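Local coordinates for protein 4-alpha-glucanotransferase (Aquifex aeolicus, PDB 1TZ7) that serves as an amylomaltase, also called disproportionating enzyme, built round a barrel of eight parallel strands with helices packed outside, at residues Y47-F52 with I455-L460; C56-W61 with E492-L497; R375-A380 with I442-I447. One frame throughout, in Å; residues are numbered along the deposited sequence.

Interaction 1 (Y47-F52 with I455-L460)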
# COMPACT_ATOMS: atom_id res chain seq x y z
N TYR A 47 -12.81 -6.53 -11.62
CA TYR A 47 -13.85 -7.55 -11.41
C TYR A 47 -13.47 -8.88 -12.06
O TYR A 47 -13.73 -9.94 -11.50
CB TYR A 47 -15.19 -7.05 -11.97
CG TYR A 47 -15.80 -5.96 -11.14
CD1 TYR A 47 -16.65 -6.25 -10.08
CD2 TYR A 47 -15.51 -4.62 -11.39
CE1 TYR A 47 -17.21 -5.24 -9.31
CE2 TYR A 47 -16.06 -3.61 -10.63
CZ TYR A 47 -16.91 -3.92 -9.59
OH TYR A 47 -17.45 -2.92 -8.84
N ARG A 48 -12.85 -8.81 -13.23
CA ARG A 48 -12.36 -10.01 -13.91
C ARG A 48 -11.29 -10.72 -13.08
O ARG A 48 -11.22 -11.94 -13.07
CB ARG A 48 -11.80 -9.65 -15.29
CG ARG A 48 -11.26 -10.85 -16.09
CD ARG A 48 -12.14 -11.27 -17.26
NE ARG A 48 -12.29 -10.19 -18.25
CZ ARG A 48 -11.35 -9.82 -19.12
NH1 ARG A 48 -10.16 -10.43 -19.13
NH2 ARG A 48 -11.58 -8.83 -19.97
N PHE A 49 -10.47 -9.93 -12.39
CA PHE A 49 -9.42 -10.48 -11.56
C PHE A 49 -10.00 -11.15 -10.31
O PHE A 49 -9.54 -12.21 -9.91
CB PHE A 49 -8.43 -9.39 -11.15
CG PHE A 49 -7.40 -9.85 -10.16
CD1 PHE A 49 -6.43 -10.78 -10.52
CD2 PHE A 49 -7.40 -9.36 -8.85
CE1 PHE A 49 -5.48 -11.21 -9.60
CE2 PHE A 49 -6.44 -9.80 -7.92
CZ PHE A 49 -5.50 -10.72 -8.30
N LEU A 50 -11.01 -10.52 -9.71
CA LEU A 50 -11.72 -11.13 -8.59
C LEU A 50 -12.40 -12.44 -9.00
O LEU A 50 -12.41 -13.40 -8.24
CB LEU A 50 -12.76 -10.15 -8.02
CG LEU A 50 -12.20 -8.93 -7.27
CD1 LEU A 50 -13.33 -8.05 -6.77
CD2 LEU A 50 -11.31 -9.37 -6.10
N ASP A 51 -12.96 -12.47 -10.22
CA ASP A 51 -13.57 -13.70 -10.77
C ASP A 51 -12.54 -14.80 -10.89
O ASP A 51 -12.83 -15.95 -10.65
CB ASP A 51 -14.18 -13.44 -12.16
CG ASP A 51 -15.47 -12.66 -12.10
OD1 ASP A 51 -16.05 -12.53 -11.01
OD2 ASP A 51 -15.97 -12.13 -13.11
N PHE A 52 -11.32 -14.42 -11.28
CA PHE A 52 -10.21 -15.36 -11.41
C PHE A 52 -9.78 -15.90 -10.02
O PHE A 52 -9.56 -17.10 -9.85
CB PHE A 52 -9.04 -14.68 -12.12
CG PHE A 52 -7.76 -15.47 -12.09
CD1 PHE A 52 -6.72 -15.11 -11.24
CD2 PHE A 52 -7.58 -16.56 -12.93
CE1 PHE A 52 -5.54 -15.83 -11.22
CE2 PHE A 52 -6.39 -17.28 -12.91
CZ PHE A 52 -5.37 -16.91 -12.05
N ILE A 455 1.03 -15.34 -3.21
CA ILE A 455 1.89 -15.37 -4.39
C ILE A 455 1.86 -14.01 -5.08
O ILE A 455 0.79 -13.51 -5.40
CB ILE A 455 1.38 -16.45 -5.38
CG1 ILE A 455 1.21 -17.80 -4.68
CG2 ILE A 455 2.33 -16.58 -6.57
CD1 ILE A 455 0.34 -18.78 -5.43
N GLN A 456 3.03 -13.41 -5.30
CA GLN A 456 3.09 -12.22 -6.14
C GLN A 456 2.72 -12.59 -7.58
O GLN A 456 3.14 -13.63 -8.08
CB GLN A 456 4.49 -11.57 -6.11
CG GLN A 456 4.45 -10.06 -6.44
CD GLN A 456 5.82 -9.39 -6.46
OE1 GLN A 456 5.91 -8.17 -6.60
NE2 GLN A 456 6.88 -10.18 -6.32
N MET A 457 1.92 -11.75 -8.21
CA MET A 457 1.35 -12.07 -9.52
C MET A 457 2.45 -12.40 -10.52
O MET A 457 2.30 -13.30 -11.33
CB MET A 457 0.49 -10.91 -10.03
CG MET A 457 -0.26 -11.23 -11.32
SD MET A 457 -1.51 -12.52 -11.10
CE MET A 457 -2.43 -12.35 -12.61
N GLN A 458 3.56 -11.66 -10.45
CA GLN A 458 4.69 -11.84 -11.37
C GLN A 458 5.26 -13.26 -11.29
O GLN A 458 5.76 -13.80 -12.28
CB GLN A 458 5.80 -10.83 -11.07
CG GLN A 458 5.45 -9.39 -11.41
CD GLN A 458 4.96 -8.61 -10.20
OE1 GLN A 458 4.12 -9.09 -9.44
NE2 GLN A 458 5.48 -7.40 -10.02
N ASP A 459 5.19 -13.86 -10.10
CA ASP A 459 5.65 -15.24 -9.90
C ASP A 459 4.68 -16.24 -10.53
O ASP A 459 5.10 -17.23 -11.14
CB ASP A 459 5.81 -15.54 -8.41
CG ASP A 459 6.91 -14.71 -7.76
OD1 ASP A 459 7.79 -14.20 -8.49
OD2 ASP A 459 6.97 -14.51 -6.53
N LEU A 460 3.39 -15.98 -10.38
CA LEU A 460 2.36 -16.79 -11.03
C LEU A 460 2.56 -16.80 -12.54
O LEU A 460 2.34 -17.82 -13.20
CB LEU A 460 0.97 -16.23 -10.70
CG LEU A 460 -0.17 -17.24 -10.47
CD1 LEU A 460 -1.52 -16.54 -10.57
CD2 LEU A 460 -0.10 -18.41 -11.43
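Phe52 and Leu460 reach for each other from opposite directions, and a single methyl makes the touch. Leu460 CD1 lies near the plane of the Phe52 ring, at its edge, and sits as close to CZ as to CE1: the distance from Phe52 CE1 to Leu460 CD1 is 4.1 Å. With CG anti to its backbone N (chi1 170°), Phe52 sends its ring straight out from helix 44-56, so that the rim leads; the same ring also makes an edge-to-face (T-shaped) pair with Tyr487. One helical turn earlier, Phe49 projects in the same way toward Met457, whose terminal methyl comes at the ring obliquely, Phe49 CE1 to Met457 CE being 4.4 Å. The bend at chi2 of Met457 (65°) followed by an extended chi3 (167°) carries that methyl out toward the ring, a reach that suits a long, unbranched side chain.

These pairs belong to the layer between strands and outer helices of a (beta/alpha)8 barrel. Helix 44-56 connects strands 23-27 and 60-62, while 455-460 takes in the end of strand 452-456 and the short helix after it. Ile26 of strand 23-27, which lies between strands 60-62 and 452-456 in the sheet, touches all four side chains. With the CA atoms of Phe49 and Met457 11.1 Å apart, long apolar side chains suit the gap between the backbones. The three-residue spacing within each pair, Phe49 with Phe52 and Met457 with Leu460, puts both members on one face of a helix. Gln456 is the N-cap of the short helix, and its carbonyl O accepts from two backbone donors, the nearer being Asp459 N at 2.9 Å from Gln456 O, the other Leu460 N.

Interaction 2 (C56-W61 with E492-L497)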
# COMPACT_ATOMS: atom_id res chain seq x y z
N CYS A 56 -10.27 -19.93 -9.01
CA CYS A 56 -9.08 -20.68 -8.60
C CYS A 56 -9.21 -21.23 -7.18
O CYS A 56 -8.61 -22.25 -6.85
CB CYS A 56 -7.82 -19.80 -8.69
SG CYS A 56 -7.30 -19.39 -10.38
N GLY A 57 -9.97 -20.54 -6.34
CA GLY A 57 -10.12 -20.91 -4.93
C GLY A 57 -9.32 -20.01 -3.98
O GLY A 57 -9.18 -20.32 -2.79
N PHE A 58 -8.78 -18.91 -4.50
CA PHE A 58 -8.08 -17.93 -3.67
C PHE A 58 -9.07 -17.24 -2.74
O PHE A 58 -10.24 -17.06 -3.09
CB PHE A 58 -7.39 -16.87 -4.53
CG PHE A 58 -6.13 -17.35 -5.20
CD1 PHE A 58 -4.97 -17.55 -4.47
CD2 PHE A 58 -6.11 -17.59 -6.57
CE1 PHE A 58 -3.80 -17.98 -5.09
CE2 PHE A 58 -4.94 -18.02 -7.20
CZ PHE A 58 -3.79 -18.21 -6.45
N SER A 59 -8.59 -16.83 -1.56
CA SER A 59 -9.43 -16.13 -0.58
C SER A 59 -8.88 -14.74 -0.22
O SER A 59 -9.51 -14.00 0.53
CB SER A 59 -9.55 -16.95 0.70
OG SER A 59 -10.10 -18.22 0.45
N LEU A 60 -7.70 -14.40 -0.74
CA LEU A 60 -7.02 -13.17 -0.34
C LEU A 60 -6.53 -12.38 -1.55
O LEU A 60 -6.05 -12.95 -2.51
CB LEU A 60 -5.83 -13.47 0.58
CG LEU A 60 -6.15 -14.18 1.90
CD1 LEU A 60 -4.88 -14.71 2.52
CD2 LEU A 60 -6.87 -13.24 2.85
N TRP A 61 -6.66 -11.06 -1.46
CA TRP A 61 -6.09 -10.16 -2.44
C TRP A 61 -5.33 -9.05 -1.71
O TRP A 61 -5.91 -8.31 -0.92
CB TRP A 61 -7.20 -9.55 -3.29
CG TRP A 61 -6.73 -8.52 -4.27
CD1 TRP A 61 -5.49 -8.44 -4.85
CD2 TRP A 61 -7.48 -7.42 -4.80
NE1 TRP A 61 -5.42 -7.36 -5.70
CE2 TRP A 61 -6.64 -6.72 -5.69
CE3 TRP A 61 -8.80 -6.96 -4.61
CZ2 TRP A 61 -7.06 -5.58 -6.38
CZ3 TRP A 61 -9.21 -5.83 -5.30
CH2 TRP A 61 -8.35 -5.15 -6.17
N GLU A 492 -6.19 -23.38 -14.36
CA GLU A 492 -6.29 -24.82 -14.11
C GLU A 492 -5.07 -25.32 -13.33
O GLU A 492 -5.18 -26.18 -12.46
CB GLU A 492 -6.43 -25.59 -15.42
CG GLU A 492 -7.40 -26.76 -15.35
CD GLU A 492 -8.83 -26.32 -15.08
OE1 GLU A 492 -9.31 -26.52 -13.95
OE2 GLU A 492 -9.46 -25.77 -16.01
N PHE A 493 -3.91 -24.76 -13.65
CA PHE A 493 -2.67 -25.13 -12.99
C PHE A 493 -2.70 -24.71 -11.50
O PHE A 493 -2.45 -25.53 -10.62
CB PHE A 493 -1.47 -24.49 -13.72
CG PHE A 493 -0.26 -24.28 -12.85
CD1 PHE A 493 0.05 -23.01 -12.37
CD2 PHE A 493 0.57 -25.34 -12.52
CE1 PHE A 493 1.17 -22.80 -11.57
CE2 PHE A 493 1.69 -25.14 -11.72
CZ PHE A 493 1.99 -23.86 -11.24
N ILE A 494 -3.02 -23.45 -11.25
CA ILE A 494 -2.96 -22.93 -9.88
C ILE A 494 -4.13 -23.44 -9.02
O ILE A 494 -3.96 -23.70 -7.84
CB ILE A 494 -2.92 -21.37 -9.89
CG1 ILE A 494 -2.53 -20.84 -8.50
CG2 ILE A 494 -4.26 -20.80 -10.29
CD1 ILE A 494 -1.11 -21.21 -8.06
N LYS A 495 -5.30 -23.60 -9.63
CA LYS A 495 -6.46 -24.17 -8.94
C LYS A 495 -6.12 -25.56 -8.39
O LYS A 495 -6.40 -25.86 -7.23
CB LYS A 495 -7.67 -24.26 -9.88
CG LYS A 495 -8.94 -24.78 -9.22
CD LYS A 495 -10.12 -24.79 -10.20
CE LYS A 495 -11.40 -25.29 -9.53
NZ LYS A 495 -12.37 -25.84 -10.53
N LYS A 496 -5.52 -26.39 -9.24
CA LYS A 496 -5.10 -27.73 -8.85
C LYS A 496 -4.16 -27.67 -7.64
O LYS A 496 -4.29 -28.44 -6.70
CB LYS A 496 -4.40 -28.43 -10.02
CG LYS A 496 -4.18 -29.92 -9.81
CD LYS A 496 -4.70 -30.73 -10.99
CE LYS A 496 -4.58 -32.21 -10.73
NZ LYS A 496 -5.69 -32.72 -9.87
N LEU A 497 -3.20 -26.75 -7.69
CA LEU A 497 -2.19 -26.63 -6.63
C LEU A 497 -2.82 -26.24 -5.30
O LEU A 497 -2.49 -26.81 -4.27
CB LEU A 497 -1.14 -25.59 -7.02
CG LEU A 497 0.26 -26.12 -7.36
CD1 LEU A 497 0.20 -27.30 -8.30
CD2 LEU A 497 1.10 -25.01 -7.95
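The carbonyl oxygen of Cys56 lies against the backbone and the root of the Lys495 side chain: Lys495 CA approaches Cys56 O at 3.6 Å in a CA-H...O contact, and Lys495 CG is also close to that oxygen. Here helix 44-56 ends in a Schellman motif, with Phe58 N turned back to Leu53 O and Gly57 as the C-prime residue. The positive phi of Gly57 (103°) is one that glycine, having no CB, takes up without strain. The chain can then turn toward strand 60-62 of the (beta/alpha)8 barrel, while helix 491-500 packs against the turn through Ile494 and Lys495.

Lysine suits the border of this contact because its CB and CG give apolar cover while the extended chain beyond them carries the ammonium group away. Ile494, buried, uses two branches on two partners. Its CG1, anti to the backbone N (chi1 -167°), meets the Phe58 ring obliquely, with Phe58 CZ 3.6 Å from Ile494 CG1, and the two side chains cross at about a right angle. The other branch turns to the sulfur, bringing Ile494 CG2 to 3.4 Å from Cys56 SG.

Interaction 3 (R375-A380 with I442-I447)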
# COMPACT_ATOMS: atom_id res chain seq x y z
N ARG A 375 6.82 -13.65 6.16
CA ARG A 375 7.97 -14.43 5.70
C ARG A 375 7.99 -14.48 4.18
O ARG A 375 6.96 -14.42 3.53
CB ARG A 375 7.92 -15.85 6.26
CG ARG A 375 7.83 -15.93 7.77
CD ARG A 375 9.14 -15.61 8.49
NE ARG A 375 8.93 -15.45 9.92
CZ ARG A 375 8.89 -16.47 10.80
NH1 ARG A 375 8.69 -16.22 12.08
NH2 ARG A 375 9.08 -17.72 10.39
N VAL A 376 9.19 -14.58 3.62
CA VAL A 376 9.38 -14.52 2.18
C VAL A 376 10.37 -15.59 1.77
O VAL A 376 11.51 -15.60 2.23
CB VAL A 376 9.92 -13.12 1.73
CG1 VAL A 376 9.94 -13.00 0.21
CG2 VAL A 376 9.07 -12.00 2.33
N ILE A 377 9.94 -16.52 0.93
CA ILE A 377 10.76 -17.69 0.60
C ILE A 377 12.00 -17.30 -0.20
O ILE A 377 12.98 -18.05 -0.24
CB ILE A 377 9.93 -18.75 -0.15
CG1 ILE A 377 10.64 -20.10 -0.10
CG2 ILE A 377 9.69 -18.32 -1.60
CD1 ILE A 377 9.73 -21.26 -0.31
N GLU A 378 11.96 -16.13 -0.84
CA GLU A 378 13.13 -15.60 -1.54
C GLU A 378 14.32 -15.33 -0.59
O GLU A 378 15.47 -15.32 -1.02
CB GLU A 378 12.76 -14.30 -2.27
CG GLU A 378 13.75 -13.89 -3.33
CD GLU A 378 13.26 -12.73 -4.17
OE1 GLU A 378 13.88 -11.65 -4.11
OE2 GLU A 378 12.26 -12.91 -4.90
N PHE A 379 14.02 -15.13 0.69
CA PHE A 379 15.06 -14.89 1.72
C PHE A 379 15.54 -16.19 2.39
O PHE A 379 16.32 -16.15 3.34
CB PHE A 379 14.52 -13.95 2.82
CG PHE A 379 14.23 -12.53 2.34
CD1 PHE A 379 13.39 -11.71 3.08
CD2 PHE A 379 14.81 -12.03 1.18
CE1 PHE A 379 13.12 -10.41 2.67
CE2 PHE A 379 14.54 -10.73 0.76
CZ PHE A 379 13.69 -9.92 1.51
N ALA A 380 15.08 -17.34 1.90
CA ALA A 380 15.18 -18.60 2.66
C ALA A 380 16.51 -19.33 2.47
O ALA A 380 16.86 -20.22 3.25
CB ALA A 380 14.02 -19.52 2.32
N ILE A 442 6.48 -21.94 -5.17
CA ILE A 442 5.06 -21.80 -4.89
C ILE A 442 4.58 -23.00 -4.07
O ILE A 442 3.88 -22.83 -3.08
CB ILE A 442 4.25 -21.67 -6.20
CG1 ILE A 442 4.40 -20.26 -6.78
CG2 ILE A 442 2.77 -21.98 -5.95
CD1 ILE A 442 4.04 -20.15 -8.25
N ARG A 443 4.96 -24.20 -4.49
CA ARG A 443 4.61 -25.43 -3.75
C ARG A 443 5.11 -25.38 -2.31
O ARG A 443 4.40 -25.76 -1.39
CB ARG A 443 5.18 -26.65 -4.44
CG ARG A 443 4.43 -27.08 -5.69
CD ARG A 443 5.01 -28.30 -6.36
NE ARG A 443 4.38 -28.56 -7.66
CZ ARG A 443 3.33 -29.36 -7.85
NH1 ARG A 443 2.77 -29.98 -6.82
NH2 ARG A 443 2.84 -29.53 -9.07
N LEU A 444 6.35 -24.91 -2.12
CA LEU A 444 6.95 -24.82 -0.77
C LEU A 444 6.16 -23.85 0.12
O LEU A 444 5.95 -24.11 1.31
CB LEU A 444 8.41 -24.35 -0.88
CG LEU A 444 9.55 -25.37 -0.62
CD1 LEU A 444 9.10 -26.80 -0.72
CD2 LEU A 444 10.70 -25.12 -1.57
N VAL A 445 5.74 -22.73 -0.45
CA VAL A 445 4.96 -21.76 0.27
C VAL A 445 3.56 -22.34 0.62
O VAL A 445 3.08 -22.18 1.74
CB VAL A 445 4.81 -20.45 -0.54
CG1 VAL A 445 3.72 -19.56 0.04
CG2 VAL A 445 6.13 -19.71 -0.58
N LEU A 446 2.94 -23.03 -0.33
CA LEU A 446 1.60 -23.56 -0.16
C LEU A 446 1.56 -24.73 0.84
O LEU A 446 0.60 -24.89 1.58
CB LEU A 446 1.01 -24.02 -1.50
CG LEU A 446 0.76 -22.93 -2.56
CD1 LEU A 446 0.26 -23.56 -3.86
CD2 LEU A 446 -0.20 -21.89 -2.07
N ILE A 447 2.62 -25.55 0.84
CA ILE A 447 2.67 -26.74 1.70
C ILE A 447 2.94 -26.36 3.17
O ILE A 447 2.72 -27.16 4.07
CB ILE A 447 3.76 -27.74 1.21
CG1 ILE A 447 3.52 -29.13 1.81
CG2 ILE A 447 5.15 -27.26 1.58
CD1 ILE A 447 4.33 -30.22 1.18
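At the rim of the (beta/alpha)8 barrel, where strand 373-376 runs out into a short 3-10 turn, Ile377 packs against Leu444 and Val445 of helix 437-447. That helix lies between strands 397-400 and 452-456 in the chain, so the contact ties it to a strand two places away in the sheet from the one it leads into. Tyr399 of the intervening strand 397-400 touches both Ile377 and Val445, so the contact continues onto the sheet.

Ile377 does most of the work, and a beta-branched side chain fits the task because it offers a long arm and a flank. The arm runs with CG1 anti to the backbone N (chi1 -162°) and is nearly extended to its end, which places the CD1 methyl over the helix between the two partners. The flank, CB and CG2, faces one methyl of Val445: Val445 CG2 is 3.9 Å from Ile377 CB and about as far from Ile377 CD1 and CG2, touching three atoms along the isoleucine. Leu444 is met nearly at a right angle, chiefly at its CB.

The turn that presents Ile377 is held by backbone bonds, Phe379 N to Val376 O at 3.0 Å and Ala380 N to Ile377 O at 3.1 Å. Leu444 is partly exposed, and a bound 2-methyl-2,4-pentanediol, probably from the crystallisation liquor, lies about 4 Å from its side chain. The packing is tightest where Ile377 CD1 presses on Leu444 CB, 3.4 Å apart, closer than usual for two carbons.

All three contacts pack elements outside the barrel sheet, and they share neighbours. Interactions 1 and 2 have centres about 9 Å apart: helix 44-56 supplies residues to both, and the Phe49 of interaction 1 meets Trp61 of 56-61, with Phe49 CE2 3.5 Å from Trp61 NE1. Ile455 is the common point, its CD1 lying 3.9 Å from Ile494 CD1 in interaction 2 and 4.1 Å from Ile442 CG2 in interaction 3. Interaction 3, centred about 16 Å from interaction 2, joins it through Leu497, whose CD2 is 4.0 Å from Ile442 CG2. The bound pentanediol lies beside interaction 3, at Leu444.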